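Local coordinates for nitrilotriacetate monooxygenase component B (Bacillus cereus ATCC 14579, PDB 3BPK), which probably binds FMN and takes part in flavin-dependent monooxygenase chemistry, at residues P27-F32 / S48-V53; I97-A102 / E112-T117; A132-E137 / F165-H170. All blocks are in the same frame, centred on the assembly; numbering follows the deposited sequence. Where two conformers were deposited one is given.

The three contacts follow one another along the chain, each closing before the next opens, and all belong to the flavin-reductase-like domain. Contacts 1 and 3, whose centres lie about 16 Å apart, each join two strands of the same curled antiparallel sheet: 28-36 with 42-54, and 134-146 with 155-168, with strand 83-88 pairing to both 28-36 and 134-146. Contact 2 is different in kind, a meeting of helix ends about 19 Å from either centre. It still rests on the sheet, because Phe-32 of contact 1 packs on Ile-97, Thr-100 and Leu-116. Contacts 1 and 3 also reach the second subunit, so the sheet serves both the fold of one chain and the dimer.

Contact 1: residues P27-F32 / S48-V53; sequences PRPVAF and SYFNIV
The side chains of Ala-31 and Phe-50 meet within the antiparallel hairpin of strands 28-36 and 42-54, part of the curled sheet of this flavin-reductase-like fold. The methyl CB of Ala-31 sits over the middle of the Phe-50 ring, 3.5 Å from its centroid and 11° off the normal, a well-centred CH-pi contact. Phe-50 offers this face because its CG stands anti to the backbone N (chi1 171°), which swings the ring toward segment 27-32. Pro-29 adds apolar packing at the side of the same ring, its CB 3.9 Å from Phe-50 CD2.

Close to Ser-48 regular pairing gives way to a loop, and Tyr-49 centres an inverse gamma turn. Here Pro-29 O approaches the Ser-48 CA at 3.4 Å in a CA-H...O contact. Asn-51 of the second subunit donates through ND2 to Phe-50 O, and the reverse bond is made as well. The partners of the Arg-28 guanidinium are spread over its nitrogens: NH1 is bound by the carbonyls of Thr-22 and Ile-25, and NH2 by that of Leu-188. A bend at chi3 (-58°) turns the remaining Arg-28 nitrogen to the hairpin partner: NE donates to Ser-48 OG at 3.0 Å, nearly straight and almost within the guanidinium plane.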
ATOM      1  N   PRO B  27      -2.497  -2.938   8.959  1.00 17.45           N
ATOM      2  CA  PRO B  27      -3.593  -3.448   8.115  1.00 17.37           C
ATOM      3  C   PRO B  27      -3.385  -2.930   6.699  1.00 16.81           C
ATOM      4  O   PRO B  27      -2.700  -1.909   6.504  1.00 18.41           O
ATOM      5  CB  PRO B  27      -4.836  -2.781   8.738  1.00 18.46           C
ATOM      6  CG  PRO B  27      -4.302  -1.463   9.208  1.00 19.04           C
ATOM      7  CD  PRO B  27      -2.904  -1.740   9.726  1.00 17.96           C
ATOM      8  N   ARG B  28      -3.927  -3.631   5.704  1.00 14.17           N
ATOM      9  CA  ARG B  28      -3.781  -3.166   4.304  1.00 13.47           C
ATOM     10  C   ARG B  28      -5.146  -2.737   3.724  1.00 14.18           C
ATOM     11  O   ARG B  28      -6.125  -3.462   3.856  1.00 15.45           O
ATOM     12  CB  ARG B  28      -3.224  -4.274   3.396  1.00 13.54           C
ATOM     13  CG  ARG B  28      -1.806  -4.671   3.836  1.00 13.43           C
ATOM     14  CD  ARG B  28      -1.203  -5.727   2.907  1.00 13.74           C
ATOM     15  NE  ARG B  28      -1.965  -6.966   2.779  1.00 14.41           N
ATOM     16  CZ  ARG B  28      -2.011  -7.920   3.734  1.00 14.53           C
ATOM     17  NH1 ARG B  28      -1.337  -7.776   4.874  1.00 15.18           N
ATOM     18  NH2 ARG B  28      -2.709  -9.039   3.541  1.00 16.20           N
ATOM     19  N   PRO B  29      -5.194  -1.586   3.066  1.00 13.64           N
ATOM     20  CA  PRO B  29      -6.462  -1.177   2.450  1.00 13.63           C
ATOM     21  C   PRO B  29      -6.737  -2.080   1.253  1.00 14.09           C
ATOM     22  O   PRO B  29      -5.791  -2.560   0.612  1.00 14.79           O
ATOM     23  CB  PRO B  29      -6.199   0.265   2.009  1.00 13.67           C
ATOM     24  CG  PRO B  29      -4.719   0.334   1.797  1.00 13.84           C
ATOM     25  CD  PRO B  29      -4.104  -0.611   2.837  1.00 13.78           C
ATOM     26  N   VAL B  30      -8.012  -2.248   0.909  1.00 14.32           N
ATOM     27  CA  VAL B  30      -8.370  -3.227  -0.130  1.00 14.60           C
ATOM     28  C   VAL B  30      -9.012  -2.523  -1.322  1.00 14.75           C
ATOM     29  O   VAL B  30     -10.088  -1.890  -1.174  1.00 15.23           O
ATOM     30  CB  VAL B  30      -9.359  -4.321   0.452  1.00 14.93           C
ATOM     31  CG1 VAL B  30      -9.767  -5.358  -0.591  1.00 17.23           C
ATOM     32  CG2 VAL B  30      -8.700  -5.058   1.646  1.00 15.54           C
ATOM     33  N   ALA B  31      -8.344  -2.610  -2.471  1.00 14.31           N
ATOM     34  CA  ALA B  31      -8.889  -2.045  -3.713  1.00 13.15           C
ATOM     35  C   ALA B  31      -9.836  -3.062  -4.337  1.00 13.79           C
ATOM     36  O   ALA B  31      -9.433  -4.203  -4.605  1.00 15.00           O
ATOM     37  CB  ALA B  31      -7.766  -1.711  -4.704  1.00 15.07           C
ATOM     38  N   PHE B  32     -11.081  -2.656  -4.619  1.00 13.55           N
ATOM     39  CA  PHE B  32     -11.967  -3.537  -5.376  1.00 13.53           C
ATOM     40  C   PHE B  32     -11.918  -3.002  -6.800  1.00 13.21           C
ATOM     41  O   PHE B  32     -12.334  -1.852  -7.047  1.00 13.74           O
ATOM     42  CB  PHE B  32     -13.383  -3.515  -4.833  1.00 14.05           C
ATOM     43  CG  PHE B  32     -14.297  -4.370  -5.607  1.00 16.06           C
ATOM     44  CD1 PHE B  32     -14.075  -5.744  -5.672  1.00 16.76           C
ATOM     45  CD2 PHE B  32     -15.409  -3.812  -6.279  1.00 19.04           C
ATOM     46  CE1 PHE B  32     -14.918  -6.560  -6.424  1.00 18.27           C
ATOM     47  CE2 PHE B  32     -16.244  -4.622  -7.024  1.00 19.66           C
ATOM     48  CZ  PHE B  32     -16.017  -5.995  -7.086  1.00 19.72           C
ATOM     49  N   SER B  48      -5.348  -6.363  -1.891  1.00 13.66           N
ATOM     50  CA  SER B  48      -4.908  -5.609  -0.736  1.00 14.01           C
ATOM     51  C   SER B  48      -3.510  -4.996  -0.887  1.00 13.42           C
ATOM     52  O   SER B  48      -3.062  -4.272   0.016  1.00 14.37           O
ATOM     53  CB  SER B  48      -4.980  -6.459   0.538  1.00 15.21           C
ATOM     54  OG  SER B  48      -3.885  -7.388   0.575  1.00 14.92           O
ATOM     55  N   TYR B  49      -2.827  -5.281  -2.015  1.00 12.59           N
ATOM     56  CA  TYR B  49      -1.495  -4.676  -2.225  1.00 12.77           C
ATOM     57  C   TYR B  49      -1.727  -3.360  -2.956  1.00 12.25           C
ATOM     58  O   TYR B  49      -1.423  -3.199  -4.137  1.00 13.18           O
ATOM     59  CB  TYR B  49      -0.524  -5.578  -2.992  1.00 12.42           C
ATOM     60  CG  TYR B  49      -0.192  -6.901  -2.363  1.00 13.92           C
ATOM     61  CD1 TYR B  49      -0.736  -7.329  -1.136  1.00 13.15           C
ATOM     62  CD2 TYR B  49       0.644  -7.774  -3.050  1.00 16.24           C
ATOM     63  CE1 TYR B  49      -0.437  -8.596  -0.631  1.00 13.59           C
ATOM     64  CE2 TYR B  49       0.964  -9.020  -2.534  1.00 17.65           C
ATOM     65  CZ  TYR B  49       0.438  -9.415  -1.337  1.00 14.99           C
ATOM     66  OH  TYR B  49       0.750 -10.667  -0.803  1.00 18.06           O
ATOM     67  N   PHE B  50      -2.289  -2.412  -2.205  1.00 12.88           N
ATOM     68  CA  PHE B  50      -2.901  -1.191  -2.744  1.00 13.05           C
ATOM     69  C   PHE B  50      -2.423   0.014  -1.918  1.00 12.74           C
ATOM     70  O   PHE B  50      -2.415  -0.013  -0.678  1.00 13.12           O
ATOM     71  CB  PHE B  50      -4.411  -1.346  -2.497  1.00 13.57           C
ATOM     72  CG  PHE B  50      -5.266  -0.124  -2.774  1.00 12.41           C
ATOM     73  CD1 PHE B  50      -5.076   0.679  -3.907  1.00 13.03           C
ATOM     74  CD2 PHE B  50      -6.344   0.132  -1.924  1.00 13.02           C
ATOM     75  CE1 PHE B  50      -5.960   1.757  -4.160  1.00 12.30           C
ATOM     76  CE2 PHE B  50      -7.220   1.181  -2.178  1.00 12.78           C
ATOM     77  CZ  PHE B  50      -7.034   1.978  -3.288  1.00 14.21           C
ATOM     78  N   ASN B  51      -2.050   1.091  -2.603  1.00 12.29           N
ATOM     79  CA  ASN B  51      -1.809   2.327  -1.849  1.00 11.59           C
ATOM     80  C   ASN B  51      -1.778   3.529  -2.771  1.00 11.85           C
ATOM     81  O   ASN B  51      -1.932   3.414  -4.006  1.00 12.69           O
ATOM     82  CB  ASN B  51      -0.522   2.251  -0.992  1.00 10.92           C
ATOM     83  CG  ASN B  51      -0.674   2.942   0.364  1.00 12.22           C
ATOM     84  OD1 ASN B  51      -1.155   4.063   0.432  1.00 14.50           O
ATOM     85  ND2 ASN B  51      -0.295   2.260   1.459  1.00 12.04           N
ATOM     86  N   ILE B  52      -1.576   4.698  -2.161  1.00 12.33           N
ATOM     87  CA  ILE B  52      -1.368   5.938  -2.912  1.00 13.02           C
ATOM     88  C   ILE B  52       0.065   5.971  -3.449  1.00 12.94           C
ATOM     89  O   ILE B  52       0.988   5.460  -2.788  1.00 13.87           O
ATOM     90  CB  ILE B  52      -1.606   7.164  -1.958  1.00 12.26           C
ATOM     91  CG1 ILE B  52      -3.005   7.126  -1.303  1.00 12.71           C
ATOM     92  CG2 ILE B  52      -1.414   8.463  -2.704  1.00 15.13           C
ATOM     93  CD1 ILE B  52      -3.150   8.124  -0.140  1.00 14.95           C
ATOM     94  N   VAL B  53       0.262   6.598  -4.616  1.00 13.52           N
ATOM     95  CA  VAL B  53       1.613   6.833  -5.157  1.00 13.90           C
ATOM     96  C   VAL B  53       1.983   8.330  -5.042  1.00 14.30           C
ATOM     97  O   VAL B  53       3.051   8.676  -4.561  1.00 14.89           O
ATOM     98  CB  VAL B  53       1.734   6.329  -6.620  1.00 13.97           C
ATOM     99  CG1 VAL B  53       3.016   6.810  -7.285  1.00 15.50           C
ATOM    100  CG2 VAL B  53       1.604   4.784  -6.694  1.00 15.10           C
TER

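Contact 2: residues I97-A102 / E112-T117; sequences INETAA and ELAKLT
Thr-100 and Glu-99, in the last turn of helix 94-100, meet Ala-114 just beyond helix 110-113. The apolar part of the contact is small and centres on one methyl group. Ala-114 CB lies 3.7 Å from Thr-100 CG2 and 3.9 Å from Glu-99 CB, so the aliphatic root of an acidic side chain shares the packing with a true methyl. Leu-116 extends this patch more loosely, with CD1 4.3 Å from Thr-100 CG2, and its CD1 also reaches the ring of Phe-32 on strand 28-36.

No direct hydrogen bond crosses between the segments. Thr-100 instead turns OG1 back along its own helix (chi1 73°) to donate to Ile-97 O at 2.7 Å, in the carbonyl plane and on a lone pair. That oxygen also accepts from Thr-100 N. With OG1 held there, CG2 is directed at Ala-114. On the other side, Lys-115 leaves the helix with positive phi in a Schellman motif, its N bonded to Glu-112 O.

Water supplies the polar link. One molecule donates to Ala-114 O at 2.7 Å and, weakly, to OE2 of Glu-99 in the conformer given, one of two. The chemistry thus implies an association resting mainly on methyl packing, with a water-mediated link, weak on its carboxylate side, to the carbonyl just past the helix.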
ATOM      1  N   ILE B  97     -17.961  -8.149  -2.049  1.00 19.53           N
ATOM      2  CA  ILE B  97     -16.541  -8.128  -2.485  1.00 19.05           C
ATOM      3  C   ILE B  97     -15.930  -9.522  -2.246  1.00 19.87           C
ATOM      4  O   ILE B  97     -15.232 -10.064  -3.093  1.00 20.27           O
ATOM      5  CB  ILE B  97     -15.706  -7.048  -1.751  1.00 18.28           C
ATOM      6  CG1 ILE B  97     -16.192  -5.647  -2.125  1.00 19.13           C
ATOM      7  CG2 ILE B  97     -14.241  -7.230  -2.055  1.00 18.62           C
ATOM      8  CD1 ILE B  97     -15.663  -4.543  -1.220  1.00 19.15           C
ATOM      9  N   ASN B  98     -16.196 -10.100  -1.082  1.00 20.64           N
ATOM     10  CA  ASN B  98     -15.621 -11.428  -0.793  1.00 22.73           C
ATOM     11  C   ASN B  98     -16.061 -12.491  -1.790  1.00 24.20           C
ATOM     12  O   ASN B  98     -15.278 -13.374  -2.165  1.00 24.45           O
ATOM     13  CB  ASN B  98     -15.962 -11.864   0.627  1.00 23.19           C
ATOM     14  CG  ASN B  98     -15.225 -13.132   1.036  1.00 26.85           C
ATOM     15  OD1 ASN B  98     -15.850 -14.153   1.351  1.00 31.43           O
ATOM     16  ND2 ASN B  98     -13.896 -13.078   1.019  1.00 27.82           N
ATOM     17  N   GLU B  99     -17.322 -12.402  -2.212  1.00 24.27           N
ATOM     18  CA  GLU B  99     -17.857 -13.328  -3.212  0.70 25.51           C
ATOM     19  C   GLU B  99     -17.088 -13.268  -4.510  1.00 25.72           C
ATOM     20  O   GLU B  99     -16.951 -14.282  -5.217  1.00 27.60           O
ATOM     21  CB  GLU B  99     -19.316 -13.027  -3.488  0.70 26.42           C
ATOM     22  CG  GLU B  99     -20.211 -13.464  -2.394  0.70 30.20           C
ATOM     23  CD  GLU B  99     -21.627 -13.629  -2.854  0.70 32.27           C
ATOM     24  OE1 GLU B  99     -21.840 -13.958  -4.042  0.70 36.05           O
ATOM     25  OE2 GLU B  99     -22.527 -13.437  -2.020  0.70 37.78           O
ATOM     26  N   THR B 100     -16.560 -12.090  -4.848  1.00 24.91           N
ATOM     27  CA  THR B 100     -15.819 -11.978  -6.103  1.00 25.42           C
ATOM     28  C   THR B 100     -14.441 -12.617  -6.093  1.00 27.19           C
ATOM     29  O   THR B 100     -13.798 -12.730  -7.142  1.00 29.37           O
ATOM     30  CB  THR B 100     -15.634 -10.523  -6.568  1.00 24.49           C
ATOM     31  OG1 THR B 100     -14.657  -9.851  -5.741  1.00 22.81           O
ATOM     32  CG2 THR B 100     -16.973  -9.792  -6.585  1.00 21.62           C
ATOM     33  N   ALA B 101     -13.910 -12.897  -4.902  0.50 27.60           N
ATOM     34  CA  ALA B 101     -12.491 -13.251  -4.765  0.50 28.10           C
ATOM     35  C   ALA B 101     -12.217 -14.668  -5.266  0.50 29.23           C
ATOM     36  O   ALA B 101     -11.084 -15.018  -5.618  0.50 29.78           O
ATOM     37  CB  ALA B 101     -12.039 -13.088  -3.329  0.50 27.50           C
ATOM     38  N   ALA B 102     -13.271 -15.474  -5.296  0.50 30.16           N
ATOM     39  CA  ALA B 102     -13.208 -16.837  -5.820  0.50 30.91           C
ATOM     40  C   ALA B 102     -12.825 -16.851  -7.304  0.50 31.22           C
ATOM     41  O   ALA B 102     -12.947 -15.837  -7.995  0.50 30.92           O
ATOM     42  CB  ALA B 102     -14.547 -17.532  -5.611  0.50 31.14           C
ATOM     43  N   GLU B 112     -21.592  -9.692 -11.725  1.00 18.85           N
ATOM     44  CA  GLU B 112     -22.946 -10.257 -11.819  1.00 20.87           C
ATOM     45  C   GLU B 112     -23.146 -11.441 -10.852  1.00 21.42           C
ATOM     46  O   GLU B 112     -24.226 -11.563 -10.197  1.00 22.98           O
ATOM     47  CB  GLU B 112     -23.280 -10.613 -13.282  1.00 20.26           C
ATOM     48  CG  GLU B 112     -23.285  -9.413 -14.245  1.00 21.44           C
ATOM     49  CD  GLU B 112     -24.386  -8.378 -14.007  1.00 21.84           C
ATOM     50  OE1 GLU B 112     -25.262  -8.571 -13.122  1.00 22.85           O
ATOM     51  OE2 GLU B 112     -24.339  -7.331 -14.687  1.00 24.90           O
ATOM     52  N   LEU B 113     -22.132 -12.302 -10.706  1.00 22.65           N
ATOM     53  CA  LEU B 113     -22.199 -13.387  -9.726  0.60 23.76           C
ATOM     54  C   LEU B 113     -22.482 -12.874  -8.309  1.00 23.81           C
ATOM     55  O   LEU B 113     -23.292 -13.461  -7.575  1.00 25.08           O
ATOM     56  CB  LEU B 113     -20.897 -14.189  -9.732  0.60 24.89           C
ATOM     57  CG  LEU B 113     -20.760 -15.341  -8.716  0.60 26.83           C
ATOM     58  CD1 LEU B 113     -21.222 -16.667  -9.333  0.60 27.56           C
ATOM     59  CD2 LEU B 113     -19.302 -15.463  -8.199  0.60 26.53           C
ATOM     60  N   ALA B 114     -21.803 -11.782  -7.931  1.00 22.22           N
ATOM     61  CA  ALA B 114     -21.919 -11.234  -6.573  1.00 22.68           C
ATOM     62  C   ALA B 114     -23.140 -10.312  -6.369  1.00 22.01           C
ATOM     63  O   ALA B 114     -23.323  -9.728  -5.288  1.00 22.65           O
ATOM     64  CB  ALA B 114     -20.604 -10.518  -6.199  1.00 22.82           C
ATOM     65  N   LYS B 115     -23.977 -10.198  -7.405  1.00 21.25           N
ATOM     66  CA  LYS B 115     -25.227  -9.414  -7.320  1.00 20.61           C
ATOM     67  C   LYS B 115     -24.901  -7.922  -7.154  1.00 20.45           C
ATOM     68  O   LYS B 115     -25.691  -7.160  -6.568  1.00 23.29           O
ATOM     69  CB  LYS B 115     -26.164  -9.940  -6.201  1.00 21.37           C
ATOM     70  CG  LYS B 115     -26.516 -11.414  -6.407  1.00 22.17           C
ATOM     71  CD  LYS B 115     -27.611 -11.860  -5.475  1.00 26.21           C
ATOM     72  CE  LYS B 115     -27.880 -13.337  -5.641  1.00 28.73           C
ATOM     73  NZ  LYS B 115     -27.226 -14.020  -4.525  1.00 35.02           N
ATOM     74  N   LEU B 116     -23.757  -7.508  -7.706  1.00 18.99           N
ATOM     75  CA  LEU B 116     -23.375  -6.091  -7.691  1.00 18.17           C
ATOM     76  C   LEU B 116     -23.886  -5.431  -8.964  1.00 18.68           C
ATOM     77  O   LEU B 116     -24.309  -6.122  -9.910  1.00 20.08           O
ATOM     78  CB  LEU B 116     -21.849  -5.982  -7.579  1.00 18.01           C
ATOM     79  CG  LEU B 116     -21.275  -6.373  -6.210  1.00 17.80           C
ATOM     80  CD1 LEU B 116     -19.749  -6.479  -6.325  1.00 21.53           C
ATOM     81  CD2 LEU B 116     -21.650  -5.404  -5.057  1.00 20.02           C
ATOM     82  N   THR B 117     -23.868  -4.103  -8.991  1.00 18.39           N
ATOM     83  CA  THR B 117     -24.598  -3.358 -10.030  1.00 19.51           C
ATOM     84  C   THR B 117     -23.680  -2.453 -10.832  1.00 19.07           C
ATOM     85  O   THR B 117     -23.143  -1.475 -10.279  1.00 19.52           O
ATOM     86  CB  THR B 117     -25.640  -2.455  -9.326  1.00 20.16           C
ATOM     87  OG1 THR B 117     -26.416  -3.239  -8.416  1.00 22.41           O
ATOM     88  CG2 THR B 117     -26.549  -1.737 -10.318  1.00 21.02           C
TER
HETATM   89  O   HOH W   1     -23.320 -11.064  -2.946  1.00 35.75           O

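Contact 3: residues A132-E137 / F165-H170; sequences ANIRME and FHVAEH
Arg-135 and His-166 form a hydrogen-bonded pair in the antiparallel hairpin of strands 134-146 and 155-168, and their flat groups stack. The guanidinium and imidazole planes are only 6° apart with centres 3.9 Å from each other, and NH2 of Arg-135 comes over the middle of the ring. With chi1 at 75° and the chain extended from CG to NE, the arginine runs across the sheet surface to lie on its neighbour. Glu-137 meets the same imidazole at its edge: His-166 NE2 donates to OE2 at 2.7 Å, within the ring plane, reaching the carboxylate on its anti side. The ring is thus held both by a face and by an edge. The N-H of Glu-122 gives OE2 a second donor, and those of Val-123 and Ile-124 bind OE1, probably stabilising the buried negative charge.

On the opposite face of the sheet, selenomethionine Met-136 reaches Phe-165 obliquely, CG 3.7 Å from CD1, with SE in a Met-aromatic contact. Beside them Ile-134 packs loosely on Val-167.

Strand 83-88 pairs with segment 132-137 through Ile-88 and Val-86, while residues 165-168 form an antiparallel ladder with a strand of the second subunit, carrying the sheet across the dimer interface.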
ATOM      1  N   ALA B 132     -20.305   0.803  -4.229  1.00 16.20           N
ATOM      2  CA  ALA B 132     -19.223   1.548  -3.571  1.00 15.85           C
ATOM      3  C   ALA B 132     -19.637   2.962  -3.193  1.00 16.12           C
ATOM      4  O   ALA B 132     -20.386   3.618  -3.948  1.00 17.12           O
ATOM      5  CB  ALA B 132     -18.005   1.615  -4.492  1.00 16.89           C
ATOM      6  N   ASN B 133     -19.133   3.440  -2.048  1.00 16.04           N
ATOM      7  CA  ASN B 133     -19.338   4.813  -1.616  0.60 15.77           C
ATOM      8  C   ASN B 133     -18.246   5.763  -2.163  1.00 15.46           C
ATOM      9  O   ASN B 133     -18.428   6.973  -2.219  1.00 16.73           O
ATOM     10  CB  ASN B 133     -19.434   4.854  -0.082  0.60 17.20           C
ATOM     11  CG  ASN B 133     -20.705   4.160   0.434  0.60 18.37           C
ATOM     12  OD1 ASN B 133     -21.769   4.777   0.458  0.60 22.32           O
ATOM     13  ND2 ASN B 133     -20.601   2.882   0.835  0.60 20.43           N
ATOM     14  N   ILE B 134     -17.083   5.205  -2.525  1.00 14.31           N
ATOM     15  CA  ILE B 134     -16.046   6.010  -3.167  1.00 14.64           C
ATOM     16  C   ILE B 134     -15.463   5.143  -4.261  1.00 14.63           C
ATOM     17  O   ILE B 134     -15.119   3.960  -4.040  1.00 14.84           O
ATOM     18  CB  ILE B 134     -14.895   6.424  -2.192  1.00 14.80           C
ATOM     19  CG1 ILE B 134     -15.425   7.244  -0.999  1.00 15.47           C
ATOM     20  CG2 ILE B 134     -13.769   7.220  -2.982  1.00 14.53           C
ATOM     21  CD1 ILE B 134     -14.358   7.552   0.066  1.00 16.30           C
ATOM     22  N   ARG B 135     -15.409   5.699  -5.459  1.00 14.58           N
ATOM     23  CA  ARG B 135     -14.693   5.028  -6.538  1.00 16.52           C
ATOM     24  C   ARG B 135     -13.953   6.000  -7.419  1.00 16.29           C
ATOM     25  O   ARG B 135     -14.280   7.202  -7.492  1.00 16.94           O
ATOM     26  CB  ARG B 135     -15.619   4.131  -7.322  1.00 17.67           C
ATOM     27  CG  ARG B 135     -16.563   4.849  -8.269  1.00 17.13           C
ATOM     28  CD  ARG B 135     -17.474   3.840  -9.006  1.00 17.24           C
ATOM     29  NE  ARG B 135     -18.118   4.526 -10.116  1.00 20.35           N
ATOM     30  CZ  ARG B 135     -19.160   5.362 -10.003  1.00 20.52           C
ATOM     31  NH1 ARG B 135     -19.769   5.571  -8.842  1.00 21.31           N
ATOM     32  NH2 ARG B 135     -19.587   5.981 -11.087  1.00 21.09           N
HETATM   33  N   MSE B 136     -12.933   5.477  -8.086  1.00 14.62           N
HETATM   34  CA  MSE B 136     -12.014   6.303  -8.855  1.00 15.15           C
HETATM   35  C   MSE B 136     -11.834   5.710 -10.226  1.00 14.94           C
HETATM   36  O   MSE B 136     -11.401   4.564 -10.358  1.00 14.66           O
HETATM   37  CB  MSE B 136     -10.649   6.304  -8.149  1.00 15.90           C
HETATM   38  CG  MSE B 136     -10.695   7.084  -6.800  1.00 17.83           C
HETATM   39 SE   MSE B 136      -9.127   6.745  -5.702  0.70 18.70          SE
HETATM   40  CE  MSE B 136      -9.745   5.034  -5.030  1.00 21.98           C
ATOM     41  N   GLU B 137     -12.164   6.493 -11.248  1.00 14.90           N
ATOM     42  CA  GLU B 137     -11.913   6.058 -12.623  1.00 14.48           C
ATOM     43  C   GLU B 137     -10.444   6.273 -12.853  1.00 15.11           C
ATOM     44  O   GLU B 137      -9.919   7.385 -12.585  1.00 14.52           O
ATOM     45  CB  GLU B 137     -12.698   6.903 -13.624  1.00 16.24           C
ATOM     46  CG  GLU B 137     -14.207   6.810 -13.446  1.00 15.31           C
ATOM     47  CD  GLU B 137     -14.980   7.678 -14.440  1.00 17.36           C
ATOM     48  OE1 GLU B 137     -14.457   7.936 -15.549  1.00 18.48           O
ATOM     49  OE2 GLU B 137     -16.128   8.042 -14.098  1.00 18.15           O
ATOM     50  N   PHE B 165     -13.103  11.249  -9.561  1.00 15.51           N
ATOM     51  CA  PHE B 165     -13.479  10.749  -8.247  1.00 15.95           C
ATOM     52  C   PHE B 165     -15.001  10.776  -8.180  1.00 16.33           C
ATOM     53  O   PHE B 165     -15.622  11.747  -8.662  1.00 17.39           O
ATOM     54  CB  PHE B 165     -13.013  11.675  -7.144  1.00 16.00           C
ATOM     55  CG  PHE B 165     -11.536  11.641  -6.869  1.00 15.81           C
ATOM     56  CD1 PHE B 165     -10.992  10.653  -6.050  1.00 17.33           C
ATOM     57  CD2 PHE B 165     -10.703  12.657  -7.348  1.00 16.35           C
ATOM     58  CE1 PHE B 165      -9.622  10.676  -5.717  1.00 17.43           C
ATOM     59  CE2 PHE B 165      -9.351  12.666  -7.041  1.00 16.77           C
ATOM     60  CZ  PHE B 165      -8.814  11.665  -6.217  1.00 15.42           C
ATOM     61  N   HIS B 166     -15.597   9.744  -7.567  1.00 15.90           N
ATOM     62  CA  HIS B 166     -17.036   9.696  -7.265  1.00 16.17           C
ATOM     63  C   HIS B 166     -17.135   9.434  -5.775  1.00 15.56           C
ATOM     64  O   HIS B 166     -16.611   8.432  -5.292  1.00 16.05           O
ATOM     65  CB  HIS B 166     -17.702   8.548  -7.995  1.00 15.72           C
ATOM     66  CG  HIS B 166     -17.620   8.661  -9.489  1.00 16.82           C
ATOM     67  ND1 HIS B 166     -18.515   9.414 -10.221  1.00 18.26           N
ATOM     68  CD2 HIS B 166     -16.719   8.170 -10.377  1.00 19.39           C
ATOM     69  CE1 HIS B 166     -18.186   9.348 -11.507  1.00 19.26           C
ATOM     70  NE2 HIS B 166     -17.093   8.607 -11.626  1.00 19.87           N
ATOM     71  N   VAL B 167     -17.771  10.342  -5.031  1.00 16.42           N
ATOM     72  CA  VAL B 167     -17.775  10.274  -3.564  1.00 16.87           C
ATOM     73  C   VAL B 167     -19.176  10.461  -3.014  1.00 17.26           C
ATOM     74  O   VAL B 167     -19.840  11.426  -3.392  1.00 18.98           O
ATOM     75  CB  VAL B 167     -16.855  11.358  -2.942  1.00 17.19           C
ATOM     76  CG1 VAL B 167     -16.869  11.272  -1.409  1.00 19.07           C
ATOM     77  CG2 VAL B 167     -15.386  11.283  -3.519  1.00 18.28           C
ATOM     78  N   ALA B 168     -19.628   9.571  -2.135  1.00 17.31           N
ATOM     79  CA  ALA B 168     -20.964   9.734  -1.532  1.00 18.66           C
ATOM     80  C   ALA B 168     -21.050  11.075  -0.793  1.00 19.69           C
ATOM     81  O   ALA B 168     -20.177  11.421   0.005  1.00 20.50           O
ATOM     82  CB  ALA B 168     -21.289   8.556  -0.596  1.00 19.28           C
ATOM     83  N   GLU B 169     -22.124  11.842  -1.072  1.00 21.16           N
ATOM     84  CA  GLU B 169     -22.204  13.187  -0.524  0.60 21.67           C
ATOM     85  C   GLU B 169     -22.182  13.137   1.004  1.00 21.45           C
ATOM     86  O   GLU B 169     -21.573  14.019   1.638  1.00 20.95           O
ATOM     87  CB  GLU B 169     -23.449  13.937  -1.034  0.60 23.12           C
ATOM     88  CG  GLU B 169     -23.487  15.431  -0.625  0.60 25.31           C
ATOM     89  CD  GLU B 169     -24.122  15.708   0.758  0.60 26.97           C
ATOM     90  OE1 GLU B 169     -24.702  14.789   1.384  0.60 25.10           O
ATOM     91  OE2 GLU B 169     -24.036  16.873   1.212  0.60 30.15           O
ATOM     92  N   HIS B 170     -22.803  12.114   1.597  1.00 22.08           N
ATOM     93  CA  HIS B 170     -22.828  12.038   3.066  1.00 21.84           C
ATOM     94  C   HIS B 170     -21.467  11.841   3.729  1.00 22.15           C
ATOM     95  O   HIS B 170     -21.348  12.058   4.945  1.00 22.84           O
ATOM     96  CB  HIS B 170     -23.823  10.989   3.594  1.00 22.96           C
ATOM     97  CG  HIS B 170     -23.371   9.575   3.385  1.00 25.22           C
ATOM     98  ND1 HIS B 170     -23.589   8.891   2.206  1.00 27.45           N
ATOM     99  CD2 HIS B 170     -22.701   8.721   4.197  1.00 26.67           C
ATOM    100  CE1 HIS B 170     -23.075   7.675   2.302  1.00 28.09           C
ATOM    101  NE2 HIS B 170     -22.533   7.546   3.500  1.00 28.23           N
TER